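PDB 5KYM: 1-acyl-sn-glycerol-3-phosphate acyltransferase from Thermotoga maritima, which transfers an acyl chain to 1-acyl-sn-glycerol-3-phosphate (lysophosphatidic acid), making phosphatidic acid within the membrane bilayer. Local coordinates for residues L138-K146 and M174-P182. Numbering follows the deposited sequence.
Sequences LREAIEKLK and MIAVKTGVP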
loop_
_atom_site.group_PDB
_atom_site.type_symbol
_atom_site.label_atom_id
_atom_site.label_comp_id
_atom_site.label_asym_id
_atom_site.label_seq_id
_atom_site.Cartn_x
_atom_site.Cartn_y
_atom_site.Cartn_z
ATOM N N LEU A 138 3.604 16.522 -5.394
ATOM C CA LEU A 138 2.891 16.253 -6.642
ATOM C C LEU A 138 3.794 16.278 -7.866
ATOM O O LEU A 138 3.639 15.439 -8.727
ATOM C CB LEU A 138 1.712 17.241 -6.831
ATOM C CG LEU A 138 0.403 16.730 -7.465
ATOM C CD1 LEU A 138 0.597 16.175 -8.871
ATOM C CD2 LEU A 138 -0.286 15.690 -6.579
ATOM N N ARG A 139 4.747 17.208 -7.930
ATOM C CA ARG A 139 5.709 17.282 -9.036
ATOM C C ARG A 139 6.648 16.075 -9.099
ATOM O O ARG A 139 6.889 15.582 -10.216
ATOM C CB ARG A 139 6.530 18.589 -8.959
ATOM C CG ARG A 139 7.378 18.937 -10.192
ATOM C CD ARG A 139 8.077 20.292 -10.052
ATOM N NE ARG A 139 7.157 21.371 -9.657
ATOM C CZ ARG A 139 6.263 21.978 -10.455
ATOM N NH1 ARG A 139 6.131 21.642 -11.741
ATOM N NH2 ARG A 139 5.476 22.938 -9.965
ATOM N N GLU A 140 7.152 15.587 -7.945
ATOM C CA GLU A 140 8.065 14.398 -7.940
ATOM C C GLU A 140 7.333 13.120 -8.338
ATOM O O GLU A 140 7.863 12.299 -9.114
ATOM C CB GLU A 140 8.700 14.068 -6.593
ATOM C CG GLU A 140 9.371 15.152 -5.807
ATOM C CD GLU A 140 9.525 14.711 -4.364
ATOM O OE1 GLU A 140 10.083 13.601 -4.171
ATOM O OE2 GLU A 140 9.064 15.445 -3.433
ATOM N N ALA A 141 6.140 12.946 -7.764
ATOM C CA ALA A 141 5.254 11.851 -8.106
ATOM C C ALA A 141 5.032 11.829 -9.615
ATOM O O ALA A 141 5.311 10.831 -10.262
ATOM C CB ALA A 141 3.935 11.996 -7.373
ATOM N N ILE A 142 4.595 12.959 -10.177
ATOM C CA ILE A 142 4.401 13.091 -11.627
ATOM C C ILE A 142 5.684 12.721 -12.379
ATOM O O ILE A 142 5.678 11.983 -13.383
ATOM C CB ILE A 142 3.972 14.503 -12.054
ATOM C CG1 ILE A 142 2.564 14.812 -11.556
ATOM C CG2 ILE A 142 3.961 14.601 -13.572
ATOM C CD1 ILE A 142 1.842 15.960 -12.261
ATOM N N GLU A 143 6.803 13.250 -11.868
ATOM C CA GLU A 143 8.110 13.065 -12.496
ATOM C C GLU A 143 8.555 11.608 -12.408
ATOM O O GLU A 143 8.824 10.979 -13.446
ATOM C CB GLU A 143 9.127 14.068 -11.925
ATOM C CG GLU A 143 8.944 15.561 -12.321
ATOM C CD GLU A 143 8.398 15.842 -13.750
ATOM O OE1 GLU A 143 9.145 15.394 -14.665
ATOM O OE2 GLU A 143 7.275 16.497 -13.924
ATOM N N LYS A 144 8.575 11.059 -11.191
ATOM C CA LYS A 144 8.750 9.617 -10.986
ATOM C C LYS A 144 7.848 8.726 -11.844
ATOM O O LYS A 144 8.329 7.745 -12.422
ATOM C CB LYS A 144 8.553 9.238 -9.515
ATOM C CG LYS A 144 9.730 9.622 -8.687
ATOM C CD LYS A 144 9.509 9.653 -7.179
ATOM C CE LYS A 144 10.852 9.994 -6.535
ATOM N NZ LYS A 144 10.763 10.264 -5.080
ATOM N N LEU A 145 6.565 9.067 -11.943
ATOM C CA LEU A 145 5.654 8.324 -12.809
ATOM C C LEU A 145 6.128 8.286 -14.234
ATOM O O LEU A 145 6.168 7.195 -14.824
ATOM C CB LEU A 145 4.231 8.834 -12.741
ATOM C CG LEU A 145 3.484 8.218 -11.534
ATOM C CD1 LEU A 145 2.350 9.143 -11.089
ATOM C CD2 LEU A 145 2.974 6.827 -11.761
ATOM N N LYS A 146 6.541 9.448 -14.761
ATOM C CA LYS A 146 7.067 9.548 -16.135
ATOM C C LYS A 146 8.319 8.710 -16.348
ATOM O O LYS A 146 8.487 8.088 -17.383
ATOM C CB LYS A 146 7.305 11.003 -16.506
ATOM C CG LYS A 146 6.022 11.810 -16.644
ATOM C CD LYS A 146 6.260 13.303 -16.341
ATOM C CE LYS A 146 5.142 14.280 -16.773
ATOM N NZ LYS A 146 5.505 15.710 -16.461
ATOM N N MET A 174 -5.517 13.664 -9.883
ATOM C CA MET A 174 -4.682 14.447 -10.770
ATOM C C MET A 174 -3.373 13.743 -11.140
ATOM O O MET A 174 -2.939 13.914 -12.276
ATOM C CB MET A 174 -4.417 15.840 -10.192
ATOM C CG MET A 174 -3.977 16.841 -11.256
ATOM S SD MET A 174 -5.143 17.066 -12.637
ATOM C CE MET A 174 -6.578 17.812 -11.837
ATOM N N ILE A 175 -2.763 12.896 -10.301
ATOM C CA ILE A 175 -1.483 12.332 -10.782
ATOM C C ILE A 175 -1.654 11.397 -11.972
ATOM O O ILE A 175 -0.761 11.265 -12.786
ATOM C CB ILE A 175 -0.589 11.668 -9.717
ATOM C CG1 ILE A 175 -1.155 10.383 -9.250
ATOM C CG2 ILE A 175 -0.368 12.567 -8.519
ATOM C CD1 ILE A 175 -0.173 9.697 -8.358
ATOM N N ALA A 176 -2.827 10.795 -12.091
ATOM C CA ALA A 176 -3.147 9.959 -13.257
ATOM C C ALA A 176 -3.443 10.795 -14.508
ATOM O O ALA A 176 -2.874 10.569 -15.585
ATOM C CB ALA A 176 -4.317 9.044 -12.950
ATOM N N VAL A 177 -4.342 11.765 -14.353
ATOM C CA VAL A 177 -4.685 12.701 -15.422
ATOM C C VAL A 177 -3.495 13.315 -16.092
ATOM O O VAL A 177 -3.434 13.296 -17.287
ATOM C CB VAL A 177 -5.670 13.780 -14.924
ATOM C CG1 VAL A 177 -5.398 15.109 -15.531
ATOM C CG2 VAL A 177 -7.045 13.326 -15.275
ATOM N N LYS A 178 -2.554 13.807 -15.312
ATOM C CA LYS A 178 -1.353 14.548 -15.829
ATOM C C LYS A 178 -0.195 13.669 -16.287
ATOM O O LYS A 178 0.786 14.192 -16.770
ATOM C CB LYS A 178 -0.813 15.569 -14.782
ATOM C CG LYS A 178 -1.573 16.886 -14.767
ATOM C CD LYS A 178 -1.070 17.838 -13.690
ATOM C CE LYS A 178 -1.840 19.166 -13.715
ATOM N NZ LYS A 178 -2.006 19.777 -15.073
ATOM N N THR A 179 -0.262 12.362 -16.070
ATOM C CA THR A 179 0.789 11.439 -16.518
ATOM C C THR A 179 0.307 10.451 -17.535
ATOM O O THR A 179 1.142 9.820 -18.181
ATOM C CB THR A 179 1.373 10.588 -15.355
ATOM O OG1 THR A 179 0.386 9.712 -14.775
ATOM C CG2 THR A 179 1.922 11.489 -14.277
ATOM N N GLY A 180 -1.006 10.252 -17.626
ATOM C CA GLY A 180 -1.552 9.184 -18.431
ATOM C C GLY A 180 -1.220 7.749 -18.062
ATOM O O GLY A 180 -1.520 6.837 -18.856
ATOM N N VAL A 181 -0.674 7.498 -16.859
ATOM C CA VAL A 181 -0.432 6.084 -16.451
ATOM C C VAL A 181 -1.756 5.463 -15.932
ATOM O O VAL A 181 -2.603 6.163 -15.349
ATOM C CB VAL A 181 0.784 5.828 -15.483
ATOM C CG1 VAL A 181 1.678 7.074 -15.282
ATOM C CG2 VAL A 181 0.341 5.262 -14.148
ATOM N N PRO A 182 -1.924 4.156 -16.129
ATOM C CA PRO A 182 -3.155 3.507 -15.710
ATOM C C PRO A 182 -3.322 3.382 -14.207
ATOM O O PRO A 182 -2.375 3.094 -13.491
ATOM C CB PRO A 182 -3.087 2.108 -16.333
ATOM C CG PRO A 182 -1.733 1.973 -16.932
ATOM C CD PRO A 182 -0.985 3.244 -16.786
#
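Ile142 and Ile175 mark the nearest backbone approach, their CA atoms 6.0 Å apart, where helix 137-147 passes the short helix 174-177 and the turn that follows it. The contact is apolar. At one end both methyls of Leu138 rest on Ile175 CG2, with CD2 at 3.7 Å. Leu145 reaches across between Ile175 and Val181 at about a right angle to each, CD1 meeting Ile175 CD1 at 3.8 Å and CD2 spreading over both Val181 methyls. Ile142 divides its branches: CD1 lies against Lys178 CB and CD, and CG2, anti to the backbone N, touches Thr179 CG2. That Thr179 methyl also packs on Leu145 CB. With chi1 at 64°, Thr179 turns OG1 back to donate to Ile175 O (2.8 Å) while accepting from Val181 N in a nearly straight ST-turn bond (170°), which ties helix 174-177 to the bend at Gly180, where phi is positive. A valine here would probably leave Val181 N without its acceptor and the turn less firmly fixed. Beneath the pair runs the mixed sheet: Leu145, Ile175 and Val181 all touch Ile79 of strand 79-82, Leu145 and Ala141 reach Phe151 of edge strand 151-153, and helix 223-243 packs against Ala176.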